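Local coordinates for protein lipoxygenase (Cyanothece sp., PDB 5EK8) that acts as a 9R-lipoxygenase, a non-haem iron enzyme that probably inserts molecular oxygen into polyunsaturated fatty acids, at residues F277-Y282 against H288-V293; A350-E355 against G417-P422; D185-R190 against N632-V637; V573-S578 against N661-I666. One frame throughout, in Å; residues are numbered along the deposited sequence.

Overall arrangement
Interactions 1 and 2 are neighbours, with centres about 10 Å apart: the loop after strand 272-277 and the start of strand 291-300 pack against helix 337-377 and the sodium-binding segment G417-P422. Interaction 4 lies about 20 Å from interaction 2 (centre to centre), and E355 on helix 337-377 meets Q577 between them, close to the iron. Interaction 3, about 16 Å between centres from interaction 4 and about 41 Å from interaction 1, lies on the far side of the chain's centre from interactions 1 and 2. Along the chain, interactions 1 and 2 follow in series inside the long span of interaction 3, whereas interactions 3 and 4 interleave, joining the C-terminal part to earlier helices at two places, interaction 4 at the iron site.

Interaction 1: F277-Y282 against H288-V293; sequences FIWDNY and HDLHNV
The side chain of N292 reaches over the backbone of I278 and W279 and binds at both branches of its amide. Its CB lies 3.9 Å from F277 O and 4.1 Å from I278 CG1. The first torsion sets CG beside its own backbone N (chi1 -66°), which carries the amide across to the turn. There OD1 accepts W279 N at 2.7 Å in a nearly straight bond (169°), the donor tilted from the carbonyl plane. ND2 gives a hydrogen to D280 OD2 at 2.8 Å; the acceptor lies in the amide plane, while the donor comes from the syn side but well out of the carboxylate plane, the two planes standing 75° apart. Two bonds therefore fix the rotation of this buried amide.

The indole of W279 runs past N292 in the opposite direction, the two flat groups almost parallel. L290 comes across one indole face, CD2 lying 3.7 Å from the centroid of the five-membered ring in a CH-pi contact, while NE1 makes a weak bond to H291 O at the ring edge. Further on, F277 N and V293 O form a firm bond of 2.9 Å, and the return bond from V293 N to F277 O is weak. F277 and V293 thus form an antiparallel hydrogen-bonded pair at the mouth of a long-looped beta hairpin, which joins strands 272-277 and 291-300, with a type I turn at W279-Y282 opening the loop.

Interaction 2: A350-E355 against G417-P422; sequences ALFDGE and GPLTYP. With NA (sodium ion), chain C.
G417 O, on the residue whose CA packs against the ring of F352, is turned the other way and binds the sodium ion at 2.6 Å. L419 O joins it on the same ion at 2.7 Å, and V414 O and D285 OD1 complete the set of protein ligands, so the segment 417-419 bends round the metal with its carbonyls while presenting carbon to helix 337-377.

F352 is the one residue of 350-355 that makes this contact. With CG anti to the backbone N (chi1 175°) its ring projects from the helix into the bend. P418 approaches from the opposite direction and sets CD over the centre of one ring face, 3.6 Å from the centroid and only 7° off the ring normal, a well-centred CH-pi contact. L419 crosses at about a right angle and brings CD1 to the ring edge, 3.6 Å from F352 CE2. G417 CA approaches F352 CE1 obliquely at 3.7 Å, where G417, without a side chain, lets its backbone come up to the ring. The W279 ring and residues F424 and M427 of helix 421-432 also meet F352, and one helical turn on, E355 binds H359, an iron ligand.

No hydrogen bond crosses between the two segments. Two carbonyls of the bend go to the sodium, and its CH groups face the phenyl ring; because CD of P418 adjoins the amide whose oxygen holds the cation, the ion may polarise its C-H groups and slightly favour their contact with the pi face.

Interaction 3: D185-R190 against N632-V637; sequences DYSVGR and NEDDDV
S187 and D634 alone join these two segments, through a single polar contact at the protein surface. S187 OG donates to D634 OD2 at 3.2 Å, on the syn side of the carboxylate, and lies 3.1 Å from D634 OD1, so the hydroxyl sits across the mouth of the two oxygens. Only 66 Å² is buried, and the hydroxyl, although at an N-cap position, makes no capping bond: it is turned to the aspartate instead. Y626 OH holds D634 OD2 as well, and K392 is a long, weak ionic partner of OD1.

Each segment is more closely knit within itself than to the other. R190 lays its guanidinium over the centre of the Y186 ring face, CZ 3.9 Å above the plane. In the other segment, N632 OD1 accepts V637 N at 3.2 Å and, weakly, D636 N, which closes the loop behind a type I turn at N632-D635. The solvent side is the exposed D635 side chain, although the turn's backbone is held by D635 N to N632 O.

S187 stands just before helix 188-214, with V188 packed on helix 24-36 and Y186 on helix 394-404, while D634 belongs to the loop between helices 608-623 and 639-647.

Interaction 4: V573-S578 against N661-I666; sequences VNDSQS and NIRTLI
D575 and R663 reach toward each other from opposite directions and meet with their flat groups turned 60° apart, so the carboxylate cannot lie flush along the guanidinium. The salt bridge is consequently uneven. OD1 of D575 lies at the guanidinium edge, near its plane, and takes R663 NE on its syn lone pair at 3.1 Å in a reasonably straight bond. Two longer links, R663 NH2 to D575 OD1 and R663 NE to D575 OD2, both 3.5 Å, are weak. An extended chain from CG to NE brings the R663 head across the gap, and its NH2 has a further partner in I624 O.

N574 approaches the same carboxylate oxygen across the line of R663, at about a right angle. CG anti to the backbone N (chi1 -176°) puts its amide beside the carboxylate of D575, and ND2 donates to D575 OD1 at 3.0 Å, with the acceptor in the amide plane and met nearly end-on to its C-O bond. Amide and guanidinium planes are 86° apart, with N574 ND2 4.1 Å from R663 NH2. D575 OD1 takes donors from both; its bond with ND2 probably helps fix the N574 amide, while R663 holds the carboxylate. N574 belongs to the iron site with H359, H364, H570 and I668, so D575, bonded to N574, lies in the second shell, and R663 stands one step further out.

The junction lies at the type I turn N574-Q577, between helices 549-574 and 577-581. R663 comes from the loop after helix 649-653 that runs on to the C-terminal iron ligand I668, while helix 337-377 packs against N574 through H359 and helix 608-623 lines Q577.

Interaction 1: F277-Y282 against H288-V293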
# COMPACT_ATOMS: atom_id res chain seq x y z
N PHE A 277 -16.87 -13.91 10.28
CA PHE A 277 -15.50 -13.76 10.72
C PHE A 277 -15.18 -14.87 11.71
O PHE A 277 -15.67 -14.87 12.84
CB PHE A 277 -15.27 -12.38 11.34
CG PHE A 277 -15.42 -11.25 10.36
CD1 PHE A 277 -14.58 -11.15 9.26
CD2 PHE A 277 -16.41 -10.29 10.53
CE1 PHE A 277 -14.72 -10.13 8.35
CE2 PHE A 277 -16.56 -9.26 9.62
CZ PHE A 277 -15.71 -9.17 8.54
N ILE A 278 -14.36 -15.82 11.26
CA ILE A 278 -13.96 -16.97 12.08
C ILE A 278 -12.44 -17.02 12.22
O ILE A 278 -11.71 -16.95 11.24
CB ILE A 278 -14.47 -18.30 11.48
CG1 ILE A 278 -15.97 -18.46 11.72
CG2 ILE A 278 -13.73 -19.47 12.09
CD1 ILE A 278 -16.83 -17.97 10.59
N TRP A 279 -11.98 -17.14 13.46
CA TRP A 279 -10.56 -17.01 13.77
C TRP A 279 -9.95 -18.31 14.26
O TRP A 279 -8.86 -18.30 14.85
CB TRP A 279 -10.36 -15.90 14.81
CG TRP A 279 -11.15 -14.66 14.51
CD1 TRP A 279 -12.44 -14.40 14.88
CD2 TRP A 279 -10.70 -13.53 13.76
NE1 TRP A 279 -12.82 -13.16 14.41
CE2 TRP A 279 -11.77 -12.61 13.71
CE3 TRP A 279 -9.50 -13.20 13.12
CZ2 TRP A 279 -11.68 -11.38 13.06
CZ3 TRP A 279 -9.41 -11.98 12.46
CH2 TRP A 279 -10.49 -11.09 12.44
N ASP A 280 -10.63 -19.43 14.01
CA ASP A 280 -10.15 -20.74 14.46
C ASP A 280 -8.74 -21.05 13.97
O ASP A 280 -8.01 -21.84 14.59
CB ASP A 280 -11.11 -21.84 14.01
CG ASP A 280 -12.48 -21.70 14.62
OD1 ASP A 280 -13.46 -22.21 14.02
OD2 ASP A 280 -12.60 -21.08 15.70
N ASN A 281 -8.35 -20.41 12.88
CA ASN A 281 -7.05 -20.62 12.25
C ASN A 281 -5.87 -19.89 12.92
O ASN A 281 -4.72 -20.14 12.58
CB ASN A 281 -7.12 -20.18 10.79
CG ASN A 281 -6.70 -21.26 9.83
OD1 ASN A 281 -6.86 -22.45 10.11
ND2 ASN A 281 -6.15 -20.85 8.70
N TYR A 282 -6.17 -18.99 13.85
CA TYR A 282 -5.16 -18.04 14.30
C TYR A 282 -4.88 -18.05 15.80
O TYR A 282 -5.74 -18.42 16.61
CB TYR A 282 -5.57 -16.63 13.87
CG TYR A 282 -6.00 -16.61 12.42
CD1 TYR A 282 -5.07 -16.77 11.41
CD2 TYR A 282 -7.33 -16.45 12.07
CE1 TYR A 282 -5.45 -16.77 10.08
CE2 TYR A 282 -7.73 -16.44 10.74
CZ TYR A 282 -6.77 -16.60 9.75
OH TYR A 282 -7.15 -16.60 8.42
N HIS A 288 -6.42 -9.98 24.81
CA HIS A 288 -7.73 -9.72 24.21
C HIS A 288 -8.57 -10.97 24.01
O HIS A 288 -8.07 -12.10 24.03
CB HIS A 288 -7.57 -9.01 22.87
CG HIS A 288 -6.60 -7.86 22.90
ND1 HIS A 288 -5.32 -7.95 22.41
CD2 HIS A 288 -6.74 -6.60 23.38
CE1 HIS A 288 -4.71 -6.79 22.58
NE2 HIS A 288 -5.54 -5.96 23.17
N ASP A 289 -9.87 -10.76 23.81
CA ASP A 289 -10.79 -11.84 23.48
C ASP A 289 -10.82 -12.06 21.97
O ASP A 289 -10.40 -11.19 21.20
CB ASP A 289 -12.19 -11.53 24.00
CG ASP A 289 -12.26 -11.46 25.51
OD1 ASP A 289 -11.35 -12.00 26.18
OD2 ASP A 289 -13.23 -10.87 26.03
N LEU A 290 -11.33 -13.22 21.56
CA LEU A 290 -11.51 -13.53 20.14
C LEU A 290 -12.93 -14.02 19.90
O LEU A 290 -13.43 -14.88 20.62
CB LEU A 290 -10.52 -14.60 19.68
CG LEU A 290 -9.47 -14.22 18.64
CD1 LEU A 290 -8.81 -15.48 18.10
CD2 LEU A 290 -10.09 -13.40 17.52
N HIS A 291 -13.59 -13.47 18.88
CA HIS A 291 -14.97 -13.84 18.61
C HIS A 291 -15.21 -14.28 17.16
O HIS A 291 -15.03 -13.51 16.22
CB HIS A 291 -15.91 -12.68 18.95
CG HIS A 291 -15.72 -12.14 20.33
ND1 HIS A 291 -16.22 -12.77 21.45
CD2 HIS A 291 -15.09 -11.03 20.78
CE1 HIS A 291 -15.90 -12.08 22.53
NE2 HIS A 291 -15.21 -11.02 22.15
N ASN A 292 -15.63 -15.53 17.01
CA ASN A 292 -16.20 -15.97 15.75
C ASN A 292 -17.59 -15.36 15.62
O ASN A 292 -18.55 -15.86 16.21
CB ASN A 292 -16.26 -17.50 15.66
CG ASN A 292 -14.89 -18.14 15.62
OD1 ASN A 292 -13.90 -17.51 15.27
ND2 ASN A 292 -14.83 -19.41 15.98
N VAL A 293 -17.69 -14.27 14.88
CA VAL A 293 -18.96 -13.56 14.78
C VAL A 293 -19.53 -13.65 13.37
O VAL A 293 -18.82 -13.48 12.38
CB VAL A 293 -18.84 -12.08 15.19
CG1 VAL A 293 -18.59 -11.97 16.67
CG2 VAL A 293 -17.74 -11.39 14.42

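Interaction 2: A350-E355 against G417-P422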
# COMPACT_ATOMS: atom_id res chain seq x y z
N ALA A 350 -14.70 -6.71 12.43
CA ALA A 350 -14.68 -6.15 11.08
C ALA A 350 -13.58 -5.12 10.93
O ALA A 350 -13.05 -4.92 9.83
CB ALA A 350 -16.03 -5.54 10.74
N LEU A 351 -13.22 -4.46 12.02
CA LEU A 351 -12.19 -3.42 11.96
C LEU A 351 -10.81 -4.05 11.92
O LEU A 351 -9.96 -3.65 11.13
CB LEU A 351 -12.30 -2.46 13.15
CG LEU A 351 -11.38 -1.23 13.04
CD1 LEU A 351 -12.00 -0.20 12.12
CD2 LEU A 351 -11.09 -0.62 14.40
N PHE A 352 -10.59 -5.05 12.77
CA PHE A 352 -9.31 -5.75 12.75
C PHE A 352 -9.11 -6.48 11.42
O PHE A 352 -8.04 -6.40 10.81
CB PHE A 352 -9.18 -6.73 13.91
CG PHE A 352 -7.94 -7.57 13.86
CD1 PHE A 352 -6.69 -6.98 14.00
CD2 PHE A 352 -8.01 -8.94 13.64
CE1 PHE A 352 -5.53 -7.74 13.94
CE2 PHE A 352 -6.85 -9.70 13.58
CZ PHE A 352 -5.62 -9.10 13.73
N ASP A 353 -10.15 -7.19 10.97
CA ASP A 353 -10.09 -7.85 9.67
C ASP A 353 -9.84 -6.84 8.56
O ASP A 353 -9.05 -7.09 7.65
CB ASP A 353 -11.38 -8.62 9.39
CG ASP A 353 -11.40 -9.23 8.00
OD1 ASP A 353 -12.03 -8.67 7.09
OD2 ASP A 353 -10.76 -10.28 7.82
N GLY A 354 -10.51 -5.70 8.67
CA GLY A 354 -10.38 -4.64 7.69
C GLY A 354 -8.97 -4.10 7.61
O GLY A 354 -8.47 -3.82 6.53
N GLU A 355 -8.32 -3.94 8.76
CA GLU A 355 -6.95 -3.43 8.76
C GLU A 355 -5.95 -4.47 8.27
O GLU A 355 -5.08 -4.14 7.47
CB GLU A 355 -6.55 -2.96 10.16
CG GLU A 355 -7.20 -1.65 10.59
CD GLU A 355 -6.64 -0.43 9.85
OE1 GLU A 355 -6.65 0.66 10.45
OE2 GLU A 355 -6.21 -0.57 8.69
N GLY A 417 -4.52 -5.58 18.03
CA GLY A 417 -5.27 -6.70 17.49
C GLY A 417 -5.27 -7.88 18.45
O GLY A 417 -4.35 -8.03 19.26
N PRO A 418 -6.31 -8.73 18.36
CA PRO A 418 -6.52 -9.87 19.26
C PRO A 418 -5.57 -11.04 18.99
O PRO A 418 -5.57 -12.03 19.72
CB PRO A 418 -7.96 -10.28 18.95
CG PRO A 418 -8.12 -9.93 17.51
CD PRO A 418 -7.34 -8.66 17.31
N LEU A 419 -4.76 -10.92 17.94
CA LEU A 419 -3.87 -12.00 17.56
C LEU A 419 -2.43 -11.71 17.95
O LEU A 419 -2.07 -10.57 18.23
CB LEU A 419 -3.96 -12.26 16.06
CG LEU A 419 -5.36 -12.65 15.57
CD1 LEU A 419 -5.33 -12.98 14.08
CD2 LEU A 419 -5.91 -13.81 16.39
N THR A 420 -1.62 -12.76 17.95
CA THR A 420 -0.18 -12.61 18.06
C THR A 420 0.34 -12.11 16.72
O THR A 420 -0.41 -12.01 15.75
CB THR A 420 0.51 -13.94 18.44
OG1 THR A 420 0.40 -14.86 17.34
CG2 THR A 420 -0.14 -14.54 19.67
N TYR A 421 1.63 -11.78 16.65
CA TYR A 421 2.21 -11.42 15.36
C TYR A 421 2.13 -12.58 14.36
O TYR A 421 1.76 -12.36 13.20
CB TYR A 421 3.66 -10.95 15.52
CG TYR A 421 4.36 -10.79 14.19
CD1 TYR A 421 4.07 -9.72 13.35
CD2 TYR A 421 5.30 -11.73 13.76
CE1 TYR A 421 4.70 -9.57 12.13
CE2 TYR A 421 5.94 -11.59 12.54
CZ TYR A 421 5.64 -10.51 11.73
OH TYR A 421 6.27 -10.37 10.51
N PRO A 422 2.46 -13.82 14.79
CA PRO A 422 2.26 -14.93 13.84
C PRO A 422 0.83 -15.05 13.30
O PRO A 422 0.66 -15.40 12.14
CB PRO A 422 2.62 -16.16 14.68
CG PRO A 422 3.64 -15.67 15.63
CD PRO A 422 3.22 -14.26 15.98
NA NA C . -1.95 -8.67 20.15

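Interaction 3: D185-R190 against N632-V637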
# COMPACT_ATOMS: atom_id res chain seq x y z
N ASP A 185 12.00 8.21 -2.95
CA ASP A 185 11.59 8.97 -1.76
C ASP A 185 10.26 9.67 -1.94
O ASP A 185 9.80 9.88 -3.07
CB ASP A 185 12.66 10.00 -1.40
CG ASP A 185 12.76 10.23 0.09
OD1 ASP A 185 11.89 9.71 0.83
OD2 ASP A 185 13.71 10.92 0.52
N TYR A 186 9.63 10.04 -0.83
CA TYR A 186 8.42 10.86 -0.86
C TYR A 186 8.69 12.23 -1.49
O TYR A 186 9.84 12.63 -1.66
CB TYR A 186 7.87 11.09 0.54
CG TYR A 186 7.46 9.88 1.34
CD1 TYR A 186 6.49 9.00 0.89
CD2 TYR A 186 8.02 9.65 2.59
CE1 TYR A 186 6.10 7.91 1.64
CE2 TYR A 186 7.64 8.56 3.35
CZ TYR A 186 6.68 7.69 2.88
OH TYR A 186 6.33 6.62 3.66
N SER A 187 7.62 12.94 -1.84
CA SER A 187 7.73 14.35 -2.18
C SER A 187 8.00 15.11 -0.89
O SER A 187 7.63 14.64 0.19
CB SER A 187 6.46 14.87 -2.85
OG SER A 187 5.79 13.85 -3.57
N VAL A 188 8.63 16.28 -0.99
CA VAL A 188 8.87 17.09 0.20
C VAL A 188 7.56 17.52 0.85
O VAL A 188 7.49 17.71 2.07
CB VAL A 188 9.71 18.35 -0.13
CG1 VAL A 188 11.18 18.00 -0.22
CG2 VAL A 188 9.22 18.98 -1.42
N GLY A 189 6.52 17.65 0.03
CA GLY A 189 5.19 17.98 0.52
C GLY A 189 4.63 16.90 1.42
O GLY A 189 4.18 17.18 2.53
N ARG A 190 4.66 15.67 0.93
CA ARG A 190 4.22 14.49 1.68
C ARG A 190 4.94 14.41 3.04
O ARG A 190 4.31 14.18 4.08
CB ARG A 190 4.46 13.23 0.84
CG ARG A 190 4.48 11.91 1.59
CD ARG A 190 3.16 11.63 2.29
NE ARG A 190 3.20 10.38 3.05
CZ ARG A 190 3.95 10.18 4.13
NH1 ARG A 190 3.93 9.01 4.75
NH2 ARG A 190 4.74 11.15 4.59
N ASN A 632 -3.20 16.65 -8.42
CA ASN A 632 -1.99 16.29 -9.16
C ASN A 632 -0.75 17.05 -8.70
O ASN A 632 -0.01 17.58 -9.52
CB ASN A 632 -2.20 16.51 -10.66
CG ASN A 632 -1.15 15.80 -11.51
OD1 ASN A 632 -0.50 14.86 -11.06
ND2 ASN A 632 -0.99 16.26 -12.75
N GLU A 633 -0.52 17.09 -7.39
CA GLU A 633 0.54 17.90 -6.82
C GLU A 633 1.96 17.52 -7.29
O GLU A 633 2.92 18.23 -6.98
CB GLU A 633 0.47 17.85 -5.29
CG GLU A 633 0.14 16.49 -4.71
CD GLU A 633 -1.33 16.34 -4.34
OE1 GLU A 633 -1.68 16.64 -3.18
OE2 GLU A 633 -2.12 15.92 -5.21
N ASP A 634 2.09 16.43 -8.04
CA ASP A 634 3.40 16.00 -8.53
C ASP A 634 3.53 16.12 -10.05
O ASP A 634 4.58 15.83 -10.61
CB ASP A 634 3.69 14.56 -8.09
CG ASP A 634 4.14 14.47 -6.63
OD1 ASP A 634 3.83 13.45 -5.97
OD2 ASP A 634 4.81 15.41 -6.15
N ASP A 635 2.45 16.55 -10.70
CA ASP A 635 2.42 16.75 -12.15
C ASP A 635 2.94 15.53 -12.92
O ASP A 635 3.77 15.66 -13.82
CB ASP A 635 3.22 18.00 -12.54
CG ASP A 635 2.68 19.27 -11.91
OD1 ASP A 635 1.55 19.69 -12.26
OD2 ASP A 635 3.39 19.86 -11.06
N ASP A 636 2.44 14.36 -12.57
CA ASP A 636 2.90 13.13 -13.19
C ASP A 636 1.73 12.23 -13.56
O ASP A 636 1.91 11.19 -14.19
CB ASP A 636 3.85 12.39 -12.26
CG ASP A 636 3.18 11.97 -10.97
OD1 ASP A 636 3.75 11.10 -10.27
OD2 ASP A 636 2.10 12.50 -10.65
N VAL A 637 0.53 12.63 -13.14
CA VAL A 637 -0.69 11.91 -13.50
C VAL A 637 -1.09 12.26 -14.92
O VAL A 637 -1.43 13.41 -15.20
CB VAL A 637 -1.85 12.24 -12.54
CG1 VAL A 637 -3.11 11.52 -12.97
CG2 VAL A 637 -1.49 11.87 -11.11

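Interaction 4: V573-S578 against N661-I666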
# COMPACT_ATOMS: atom_id res chain seq x y z
N VAL A 573 -10.27 2.57 1.92
CA VAL A 573 -9.98 1.84 3.14
C VAL A 573 -9.22 2.71 4.15
O VAL A 573 -9.52 2.71 5.35
CB VAL A 573 -9.18 0.56 2.85
CG1 VAL A 573 -8.89 -0.18 4.14
CG2 VAL A 573 -9.95 -0.33 1.90
N ASN A 574 -8.25 3.47 3.65
CA ASN A 574 -7.39 4.28 4.51
C ASN A 574 -8.10 5.50 5.09
O ASN A 574 -8.02 5.76 6.29
CB ASN A 574 -6.15 4.72 3.73
CG ASN A 574 -5.17 5.49 4.59
OD1 ASN A 574 -4.37 4.89 5.30
ND2 ASN A 574 -5.23 6.81 4.52
N ASP A 575 -8.80 6.25 4.24
CA ASP A 575 -9.43 7.49 4.68
C ASP A 575 -10.72 7.23 5.46
O ASP A 575 -11.38 8.17 5.91
CB ASP A 575 -9.72 8.40 3.49
CG ASP A 575 -8.44 8.85 2.77
OD1 ASP A 575 -7.33 8.57 3.28
OD2 ASP A 575 -8.56 9.47 1.69
N SER A 576 -11.08 5.96 5.61
CA SER A 576 -12.27 5.60 6.38
C SER A 576 -11.89 5.14 7.78
O SER A 576 -12.75 4.75 8.57
CB SER A 576 -13.07 4.50 5.68
OG SER A 576 -13.54 4.93 4.41
N GLN A 577 -10.60 5.18 8.08
CA GLN A 577 -10.10 4.69 9.36
C GLN A 577 -10.62 5.52 10.54
O GLN A 577 -11.01 4.97 11.57
CB GLN A 577 -8.57 4.66 9.36
CG GLN A 577 -7.97 3.48 8.61
CD GLN A 577 -6.45 3.54 8.54
OE1 GLN A 577 -5.88 4.49 8.00
NE2 GLN A 577 -5.80 2.51 9.07
N SER A 578 -10.65 6.84 10.38
CA SER A 578 -11.20 7.69 11.44
C SER A 578 -12.70 7.49 11.59
O SER A 578 -13.21 7.42 12.70
CB SER A 578 -10.91 9.16 11.16
OG SER A 578 -9.91 9.63 12.04
N ASN A 661 -10.98 13.90 -3.59
CA ASN A 661 -10.51 13.19 -2.41
C ASN A 661 -9.93 11.82 -2.76
O ASN A 661 -9.56 11.06 -1.87
CB ASN A 661 -11.64 13.04 -1.40
CG ASN A 661 -11.78 14.25 -0.49
OD1 ASN A 661 -10.79 14.88 -0.12
ND2 ASN A 661 -13.01 14.58 -0.13
N ILE A 662 -9.86 11.52 -4.05
CA ILE A 662 -9.29 10.26 -4.51
C ILE A 662 -7.78 10.36 -4.62
O ILE A 662 -7.25 11.15 -5.41
CB ILE A 662 -9.87 9.85 -5.87
CG1 ILE A 662 -11.39 9.66 -5.77
CG2 ILE A 662 -9.21 8.58 -6.37
CD1 ILE A 662 -12.07 9.37 -7.08
N ARG A 663 -7.07 9.56 -3.83
CA ARG A 663 -5.61 9.60 -3.80
C ARG A 663 -5.00 9.00 -5.05
O ARG A 663 -5.58 8.12 -5.68
CB ARG A 663 -5.09 8.87 -2.56
CG ARG A 663 -5.48 9.49 -1.23
CD ARG A 663 -4.93 8.67 -0.08
NE ARG A 663 -5.13 9.29 1.23
CZ ARG A 663 -4.22 10.03 1.85
NH1 ARG A 663 -3.05 10.28 1.27
NH2 ARG A 663 -4.50 10.54 3.04
N THR A 664 -3.82 9.49 -5.42
CA THR A 664 -3.11 9.03 -6.61
C THR A 664 -2.36 7.74 -6.33
O THR A 664 -2.23 6.87 -7.19
CB THR A 664 -2.10 10.11 -7.11
OG1 THR A 664 -2.80 11.29 -7.49
CG2 THR A 664 -1.30 9.60 -8.29
N LEU A 665 -1.88 7.61 -5.10
CA LEU A 665 -0.94 6.54 -4.76
C LEU A 665 -1.11 6.08 -3.32
O LEU A 665 -1.99 6.54 -2.59
CB LEU A 665 0.50 7.02 -4.98
CG LEU A 665 1.13 7.93 -3.92
CD1 LEU A 665 2.58 8.24 -4.28
CD2 LEU A 665 0.36 9.22 -3.71
N ILE A 666 -0.25 5.14 -2.93
CA ILE A 666 -0.19 4.67 -1.55
C ILE A 666 1.11 5.15 -0.92
O ILE A 666 2.18 4.62 -1.22
CB ILE A 666 -0.27 3.13 -1.46
CG1 ILE A 666 -1.52 2.62 -2.18
CG2 ILE A 666 -0.22 2.67 -0.01
CD1 ILE A 666 -1.69 1.12 -2.16